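Long-range contacts in adhesion and penetration protein autotransporter (Haemophilus influenzae, PDB 3SYJ), which promotes bacterial adherence to and invasion of host cells, self-associates between bacteria, and probably acts as a secreted serine protease: residues N88-R93 and F489-N494; I449-G454 and D469-G474. All blocks are in the same frame, centred on the assembly; numbering follows the deposited sequence.

Contact 1: N88-R93 and F489-N494; sequences NPDQHR and FKRIQN
Asp90, in a 3-10 turn of the N-terminal protease domain, puts its carboxylate between the Arg491 guanidinium and the backbone N of Asn494, on the beta-helix stalk of the passenger domain, so the contact joins the two parts. Its CB lies 3.5 Å from Asn494 O. Beyond it, CG stands anti to the carbonyl carbon (chi1 -69°), and the two carboxylate oxygens have different partners. OD1 pairs with Arg491 NH2 in a salt bridge whose modelled length is doubtfully short; the carboxylate and guanidinium planes are nearly coplanar, 24° apart. OD2 accepts the backbone N-H of Asn494 at 3.0 Å, from above the carboxylate plane. Water 1 donates to Asp90 OD2 and Ile492 O and accepts from Arg491 NH2, so it links all three groups. At the start of the turn, Asn88 OD1 accepts from Asp90 N, an Asx turn. Arg491 NH1 pairs with Asp532 as well, so this buried guanidinium is shared by two carboxylates. Alongside, His92 NE2 donates to Gln493 OE1 at 2.8 Å, nearly in the plane of the imidazole. That same OE1 accepts a second hydrogen bond, from water 2, 2.9 Å away, which also donates to Asp90 OD1.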
ATOM      1  N   ASN A  88     -27.868  16.025  44.352  1.00 16.30           N
ATOM      2  CA  ASN A  88     -27.470  16.643  43.092  1.00 18.94           C
ATOM      3  C   ASN A  88     -28.606  17.530  42.609  1.00 16.06           C
ATOM      4  O   ASN A  88     -29.656  17.024  42.226  1.00 18.34           O
ATOM      5  CB  ASN A  88     -27.152  15.551  42.054  1.00 16.91           C
ATOM      6  CG  ASN A  88     -26.780  16.115  40.680  1.00 18.65           C
ATOM      7  OD1 ASN A  88     -26.750  17.330  40.467  1.00 16.55           O
ATOM      8  ND2 ASN A  88     -26.500  15.221  39.741  1.00 14.03           N
ATOM      9  N   PRO A  89     -28.411  18.860  42.640  1.00 17.82           N
ATOM     10  CA  PRO A  89     -29.472  19.815  42.270  1.00 17.23           C
ATOM     11  C   PRO A  89     -29.982  19.667  40.820  1.00 15.99           C
ATOM     12  O   PRO A  89     -31.098  20.100  40.533  1.00 15.95           O
ATOM     13  CB  PRO A  89     -28.802  21.181  42.485  1.00 17.62           C
ATOM     14  CG  PRO A  89     -27.323  20.886  42.390  1.00 20.11           C
ATOM     15  CD  PRO A  89     -27.191  19.559  43.078  1.00 17.30           C
ATOM     16  N   ASP A  90     -29.194  19.054  39.936  1.00 17.20           N
ATOM     17  CA  ASP A  90     -29.642  18.790  38.563  1.00 16.19           C
ATOM     18  C   ASP A  90     -30.884  17.906  38.497  1.00 14.95           C
ATOM     19  O   ASP A  90     -31.556  17.850  37.468  1.00 11.73           O
ATOM     20  CB  ASP A  90     -28.524  18.147  37.735  1.00 13.74           C
ATOM     21  CG  ASP A  90     -27.385  19.102  37.460  1.00 16.64           C
ATOM     22  OD1 ASP A  90     -27.432  20.226  37.999  1.00 13.11           O
ATOM     23  OD2 ASP A  90     -26.445  18.733  36.723  1.00 18.13           O
ATOM     24  N   GLN A  91     -31.187  17.215  39.587  1.00 13.62           N
ATOM     25  CA  GLN A  91     -32.282  16.249  39.571  1.00 19.72           C
ATOM     26  C   GLN A  91     -33.641  16.914  39.678  1.00 19.51           C
ATOM     27  O   GLN A  91     -34.637  16.381  39.191  1.00 16.00           O
ATOM     28  CB  GLN A  91     -32.132  15.208  40.681  1.00 18.00           C
ATOM     29  CG  GLN A  91     -33.328  14.265  40.770  1.00 23.08           C
ATOM     30  CD  GLN A  91     -33.085  13.069  41.685  1.00 30.36           C
ATOM     31  OE1 GLN A  91     -32.427  13.191  42.731  1.00 22.42           O
ATOM     32  NE2 GLN A  91     -33.619  11.905  41.296  1.00 15.68           N
ATOM     33  N   HIS A  92     -33.684  18.074  40.328  1.00 17.05           N
ATOM     34  CA  HIS A  92     -34.942  18.790  40.505  1.00 15.92           C
ATOM     35  C   HIS A  92     -36.043  17.863  41.002  1.00 22.02           C
ATOM     36  O   HIS A  92     -37.119  17.769  40.394  1.00 17.30           O
ATOM     37  CB  HIS A  92     -35.370  19.440  39.191  1.00 16.33           C
ATOM     38  CG  HIS A  92     -34.449  20.525  38.736  1.00 14.18           C
ATOM     39  ND1 HIS A  92     -34.687  21.857  38.995  1.00 14.90           N
ATOM     40  CD2 HIS A  92     -33.278  20.473  38.064  1.00 14.09           C
ATOM     41  CE1 HIS A  92     -33.705  22.582  38.488  1.00 18.71           C
ATOM     42  NE2 HIS A  92     -32.837  21.767  37.917  1.00 17.95           N
ATOM     43  N   ARG A  93     -35.780  17.172  42.108  1.00 23.77           N
ATOM     44  CA  ARG A  93     -36.787  16.282  42.666  1.00 21.14           C
ATOM     45  C   ARG A  93     -38.074  17.064  42.954  1.00 18.55           C
ATOM     46  O   ARG A  93     -38.039  18.211  43.405  1.00 16.89           O
ATOM     47  CB  ARG A  93     -36.269  15.565  43.911  1.00 23.45           C
ATOM     48  CG  ARG A  93     -36.922  14.211  44.122  1.00 23.27           C
ATOM     49  CD  ARG A  93     -36.485  13.561  45.428  1.00 32.12           C
ATOM     50  NE  ARG A  93     -35.205  12.870  45.313  1.00 30.79           N
ATOM     51  CZ  ARG A  93     -34.126  13.186  46.019  1.00 28.96           C
ATOM     52  NH1 ARG A  93     -34.168  14.182  46.903  1.00 36.93           N
ATOM     53  NH2 ARG A  93     -33.007  12.501  45.850  1.00 19.30           N
ATOM     54  N   PHE A 489     -24.805  26.058  25.854  1.00 15.79           N
ATOM     55  CA  PHE A 489     -24.959  25.896  27.299  1.00 18.12           C
ATOM     56  C   PHE A 489     -23.734  26.446  28.025  1.00 19.88           C
ATOM     57  O   PHE A 489     -22.621  26.435  27.488  1.00 19.10           O
ATOM     58  CB  PHE A 489     -25.078  24.421  27.674  1.00 14.23           C
ATOM     59  CG  PHE A 489     -26.340  23.753  27.204  1.00 12.30           C
ATOM     60  CD1 PHE A 489     -27.408  23.585  28.066  1.00 16.28           C
ATOM     61  CD2 PHE A 489     -26.437  23.244  25.926  1.00 14.21           C
ATOM     62  CE1 PHE A 489     -28.565  22.950  27.653  1.00 17.51           C
ATOM     63  CE2 PHE A 489     -27.591  22.602  25.500  1.00 14.25           C
ATOM     64  CZ  PHE A 489     -28.654  22.454  26.365  1.00 17.80           C
ATOM     65  N   LYS A 490     -23.934  26.918  29.251  1.00 20.51           N
ATOM     66  CA  LYS A 490     -22.812  27.157  30.149  1.00 22.12           C
ATOM     67  C   LYS A 490     -22.446  25.815  30.773  1.00 19.27           C
ATOM     68  O   LYS A 490     -21.342  25.311  30.575  1.00 19.97           O
ATOM     69  CB  LYS A 490     -23.185  28.184  31.210  1.00 25.21           C
ATOM     70  CG  LYS A 490     -23.446  29.557  30.625  1.00 27.64           C
ATOM     71  CD  LYS A 490     -24.073  30.491  31.643  1.00 33.58           C
ATOM     72  CE  LYS A 490     -24.580  31.761  30.979  1.00 43.63           C
ATOM     73  NZ  LYS A 490     -25.663  32.391  31.783  1.00 45.40           N
ATOM     74  N   ARG A 491     -23.387  25.234  31.512  1.00 17.48           N
ATOM     75  CA  ARG A 491     -23.313  23.822  31.871  1.00 18.97           C
ATOM     76  C   ARG A 491     -24.650  23.147  31.574  1.00 20.40           C
ATOM     77  O   ARG A 491     -25.708  23.782  31.641  1.00 22.77           O
ATOM     78  CB  ARG A 491     -22.930  23.630  33.343  1.00 18.70           C
ATOM     79  CG  ARG A 491     -23.818  24.346  34.336  1.00 21.28           C
ATOM     80  CD  ARG A 491     -23.375  24.084  35.788  1.00 24.91           C
ATOM     81  NE  ARG A 491     -24.038  22.903  36.311  1.00 23.70           N
ATOM     82  CZ  ARG A 491     -25.162  22.932  37.018  1.00 21.24           C
ATOM     83  NH1 ARG A 491     -25.741  24.085  37.326  1.00 15.73           N
ATOM     84  NH2 ARG A 491     -25.701  21.800  37.425  1.00 18.59           N
ATOM     85  N   ILE A 492     -24.610  21.866  31.230  1.00 18.95           N
ATOM     86  CA  ILE A 492     -25.842  21.119  31.031  1.00 16.19           C
ATOM     87  C   ILE A 492     -26.227  20.452  32.346  1.00 17.34           C
ATOM     88  O   ILE A 492     -25.428  19.734  32.936  1.00 20.97           O
ATOM     89  CB  ILE A 492     -25.695  20.055  29.920  1.00 17.72           C
ATOM     90  CG1 ILE A 492     -25.161  20.687  28.630  1.00 18.61           C
ATOM     91  CG2 ILE A 492     -27.030  19.376  29.637  1.00 12.25           C
ATOM     92  CD1 ILE A 492     -24.745  19.662  27.589  1.00 13.93           C
ATOM     93  N   GLN A 493     -27.438  20.714  32.825  1.00 18.81           N
ATOM     94  CA  GLN A 493     -27.941  20.017  33.999  1.00 15.58           C
ATOM     95  C   GLN A 493     -28.334  18.609  33.598  1.00 17.40           C
ATOM     96  O   GLN A 493     -29.201  18.409  32.745  1.00 14.61           O
ATOM     97  CB  GLN A 493     -29.148  20.736  34.578  1.00 14.72           C
ATOM     98  CG  GLN A 493     -28.853  22.130  35.052  1.00 15.17           C
ATOM     99  CD  GLN A 493     -29.971  22.668  35.904  1.00 18.72           C
ATOM    100  OE1 GLN A 493     -30.229  22.160  36.991  1.00 18.27           O
ATOM    101  NE2 GLN A 493     -30.655  23.700  35.409  1.00 22.44           N
ATOM    102  N   ASN A 494     -27.680  17.631  34.205  1.00 13.22           N
ATOM    103  CA  ASN A 494     -27.963  16.248  33.897  1.00 14.12           C
ATOM    104  C   ASN A 494     -27.659  15.410  35.121  1.00 16.75           C
ATOM    105  O   ASN A 494     -26.788  15.760  35.913  1.00 14.36           O
ATOM    106  CB  ASN A 494     -27.133  15.776  32.698  1.00 14.89           C
ATOM    107  CG  ASN A 494     -25.648  15.744  32.996  1.00 14.41           C
ATOM    108  OD1 ASN A 494     -25.008  16.792  33.131  1.00 17.75           O
ATOM    109  ND2 ASN A 494     -25.088  14.543  33.092  1.00 12.33           N
TER
HETATM  110  O   HOH W   1     -24.314  19.934  35.565  1.00 14.59           O
HETATM  111  O   HOH W   2     -28.291  22.439  39.156  1.00 16.62           O

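Contact 2: I449-G454 and D469-G474; sequences IGLVSG and DKFYFG
Ile449 O takes the shortest bond between these two parallel strands of the beta-helix, accepting the amide of Tyr472 at 2.8 Å. A CA-H...O contact from Phe471 CA, 3.3 Å away, reaches the same oxygen, which also lies over one face of the Phe471 ring. The strands, 449-452 and 471-473, run 11° from parallel as successive rungs of the solenoid. Their remaining backbone bonds are Ile449 N to Lys470 O, Leu451 N to Tyr472 O and Gly474 N to Leu451 O, the last the most bent, with 137° at the hydrogen. Ile449, Leu451, Phe471 and Phe473 share one face of the sheet. There Ile449 CG2 packs on Phe471 CE1 at 3.7 Å, while Leu451 CD1 meets the edge of that ring at CZ, 3.6 Å off, and also touches Phe473 CE1. Phe471 CE2 in turn lies over a face of Phe473, and Leu480 and Ile501 from other strands add to this hydrophobic interior. On the other face, Tyr472 has CG between its backbone N and carbonyl carbon (chi1 66°), which folds the ring back over the neighbouring strand at Gly450. The CA of Gly450 sits over the ring centre in a CH-pi contact, 3.4 Å from the centroid of the Tyr472 ring.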
ATOM      1  N   ILE A 449     -37.606  23.445  31.995  1.00 14.34           N
ATOM      2  CA  ILE A 449     -37.971  22.227  31.266  1.00 15.63           C
ATOM      3  C   ILE A 449     -37.108  21.049  31.712  1.00 17.14           C
ATOM      4  O   ILE A 449     -35.882  21.128  31.684  1.00 16.70           O
ATOM      5  CB  ILE A 449     -37.819  22.410  29.730  1.00 13.83           C
ATOM      6  CG1 ILE A 449     -38.678  23.572  29.224  1.00 14.22           C
ATOM      7  CG2 ILE A 449     -38.171  21.131  28.988  1.00 12.73           C
ATOM      8  CD1 ILE A 449     -38.295  24.047  27.827  1.00 15.97           C
ATOM      9  N   GLY A 450     -37.750  19.963  32.137  1.00 17.38           N
ATOM     10  CA  GLY A 450     -37.030  18.769  32.529  1.00 14.65           C
ATOM     11  C   GLY A 450     -37.471  17.543  31.746  1.00 14.67           C
ATOM     12  O   GLY A 450     -38.650  17.383  31.435  1.00 14.95           O
ATOM     13  N   LEU A 451     -36.510  16.685  31.413  1.00 15.20           N
ATOM     14  CA  LEU A 451     -36.803  15.365  30.866  1.00 15.08           C
ATOM     15  C   LEU A 451     -36.502  14.295  31.926  1.00 17.26           C
ATOM     16  O   LEU A 451     -35.397  14.259  32.476  1.00 13.45           O
ATOM     17  CB  LEU A 451     -35.962  15.118  29.618  1.00 14.56           C
ATOM     18  CG  LEU A 451     -36.461  15.734  28.312  1.00 14.98           C
ATOM     19  CD1 LEU A 451     -35.311  15.886  27.333  1.00 12.78           C
ATOM     20  CD2 LEU A 451     -37.566  14.863  27.730  1.00 14.84           C
ATOM     21  N   VAL A 452     -37.483  13.435  32.215  1.00 12.90           N
ATOM     22  CA  VAL A 452     -37.313  12.400  33.233  1.00 15.76           C
ATOM     23  C   VAL A 452     -37.932  11.077  32.809  1.00 16.66           C
ATOM     24  O   VAL A 452     -38.900  11.051  32.050  1.00 13.47           O
ATOM     25  CB  VAL A 452     -37.912  12.809  34.599  1.00 12.95           C
ATOM     26  CG1 VAL A 452     -37.172  14.003  35.175  1.00 10.88           C
ATOM     27  CG2 VAL A 452     -39.399  13.102  34.470  1.00 13.36           C
ATOM     28  N   SER A 453     -37.347   9.991  33.318  1.00 15.15           N
ATOM     29  CA  SER A 453     -37.826   8.616  33.125  1.00 14.31           C
ATOM     30  C   SER A 453     -37.354   7.970  31.832  1.00 13.96           C
ATOM     31  O   SER A 453     -37.652   6.813  31.573  1.00 15.75           O
ATOM     32  CB  SER A 453     -39.347   8.543  33.047  1.00 14.17           C
ATOM     33  OG  SER A 453     -39.780   8.567  31.696  1.00 14.43           O
ATOM     34  N   GLY A 454     -36.621   8.721  31.021  1.00 17.05           N
ATOM     35  CA  GLY A 454     -36.032   8.175  29.814  1.00 13.45           C
ATOM     36  C   GLY A 454     -37.027   7.893  28.697  1.00 15.26           C
ATOM     37  O   GLY A 454     -36.627   7.546  27.596  1.00 16.96           O
ATOM     38  N   ASP A 469     -30.065  27.463  30.580  1.00 22.60           N
ATOM     39  CA  ASP A 469     -29.671  27.274  31.972  1.00 21.79           C
ATOM     40  C   ASP A 469     -30.808  26.661  32.783  1.00 19.19           C
ATOM     41  O   ASP A 469     -30.580  26.141  33.869  1.00 20.03           O
ATOM     42  CB  ASP A 469     -29.258  28.613  32.597  1.00 21.45           C
ATOM     43  CG  ASP A 469     -27.915  29.111  32.079  1.00 33.75           C
ATOM     44  OD1 ASP A 469     -27.175  28.305  31.458  1.00 38.77           O
ATOM     45  OD2 ASP A 469     -27.602  30.304  32.297  1.00 37.95           O
ATOM     46  N   LYS A 470     -32.026  26.733  32.253  1.00 16.82           N
ATOM     47  CA  LYS A 470     -33.215  26.238  32.947  1.00 18.56           C
ATOM     48  C   LYS A 470     -33.716  24.887  32.396  1.00 18.66           C
ATOM     49  O   LYS A 470     -34.831  24.462  32.693  1.00 20.22           O
ATOM     50  CB  LYS A 470     -34.336  27.279  32.855  1.00 23.92           C
ATOM     51  CG  LYS A 470     -34.073  28.572  33.619  1.00 25.93           C
ATOM     52  CD  LYS A 470     -34.468  28.420  35.077  1.00 33.17           C
ATOM     53  CE  LYS A 470     -34.159  29.676  35.873  1.00 49.46           C
ATOM     54  NZ  LYS A 470     -32.696  29.978  35.865  1.00 57.24           N
ATOM     55  N   PHE A 471     -32.901  24.229  31.579  1.00 13.54           N
ATOM     56  CA  PHE A 471     -33.257  22.936  31.015  1.00 15.91           C
ATOM     57  C   PHE A 471     -32.457  21.890  31.772  1.00 15.74           C
ATOM     58  O   PHE A 471     -31.278  22.087  32.056  1.00 18.06           O
ATOM     59  CB  PHE A 471     -32.918  22.896  29.520  1.00 17.85           C
ATOM     60  CG  PHE A 471     -33.344  21.624  28.823  1.00 16.16           C
ATOM     61  CD1 PHE A 471     -34.475  21.604  28.015  1.00 16.81           C
ATOM     62  CD2 PHE A 471     -32.608  20.459  28.961  1.00 15.12           C
ATOM     63  CE1 PHE A 471     -34.873  20.441  27.372  1.00 15.28           C
ATOM     64  CE2 PHE A 471     -32.997  19.288  28.325  1.00 13.93           C
ATOM     65  CZ  PHE A 471     -34.129  19.276  27.532  1.00 16.22           C
ATOM     66  N   TYR A 472     -33.091  20.782  32.121  1.00 14.14           N
ATOM     67  CA  TYR A 472     -32.371  19.731  32.826  1.00 12.88           C
ATOM     68  C   TYR A 472     -32.828  18.334  32.427  1.00 14.04           C
ATOM     69  O   TYR A 472     -34.015  18.102  32.161  1.00 13.26           O
ATOM     70  CB  TYR A 472     -32.496  19.907  34.344  1.00 12.85           C
ATOM     71  CG  TYR A 472     -33.904  19.718  34.862  1.00 15.14           C
ATOM     72  CD1 TYR A 472     -34.343  18.473  35.303  1.00 12.15           C
ATOM     73  CD2 TYR A 472     -34.799  20.779  34.895  1.00 12.34           C
ATOM     74  CE1 TYR A 472     -35.640  18.292  35.760  1.00 12.07           C
ATOM     75  CE2 TYR A 472     -36.086  20.610  35.354  1.00 15.80           C
ATOM     76  CZ  TYR A 472     -36.504  19.365  35.788  1.00 14.37           C
ATOM     77  OH  TYR A 472     -37.795  19.205  36.245  1.00 13.93           O
ATOM     78  N   PHE A 473     -31.866  17.415  32.378  1.00 15.84           N
ATOM     79  CA  PHE A 473     -32.158  15.992  32.339  1.00 13.41           C
ATOM     80  C   PHE A 473     -32.181  15.466  33.777  1.00 17.02           C
ATOM     81  O   PHE A 473     -31.141  15.327  34.427  1.00 14.76           O
ATOM     82  CB  PHE A 473     -31.112  15.244  31.512  1.00 12.49           C
ATOM     83  CG  PHE A 473     -30.986  15.741  30.098  1.00 12.73           C
ATOM     84  CD1 PHE A 473     -31.684  15.135  29.072  1.00 11.05           C
ATOM     85  CD2 PHE A 473     -30.166  16.821  29.798  1.00 12.82           C
ATOM     86  CE1 PHE A 473     -31.566  15.596  27.766  1.00 13.53           C
ATOM     87  CE2 PHE A 473     -30.046  17.284  28.497  1.00 11.60           C
ATOM     88  CZ  PHE A 473     -30.746  16.672  27.483  1.00 13.35           C
ATOM     89  N   GLY A 474     -33.376  15.187  34.282  1.00 17.90           N
ATOM     90  CA  GLY A 474     -33.508  14.652  35.620  1.00 13.51           C
ATOM     91  C   GLY A 474     -33.281  13.154  35.655  1.00 13.71           C
ATOM     92  O   GLY A 474     -32.594  12.602  34.799  1.00 14.07           O
TER

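How the contacts relate
The two contacts lie 8 Å apart, centre to centre, and both reach the same parallel sheet of the beta-helix. Strands 449-452, 471-473 and 493-494 are consecutive in it, with 493-494 outermost, and Gln493 O probably accepts a hydrogen bond from Phe473 N. Along the chain, contact 2 is nested inside the long loop closed by contact 1, whose first segment comes from the protease domain almost 400 residues earlier. A salt bridge between Lys490 and Asp469 ties the two stalk segments together, and the ring of His92 stacks on Tyr472. Contact 2 thus joins rungs within the stalk, while contact 1 docks the protease domain against its side.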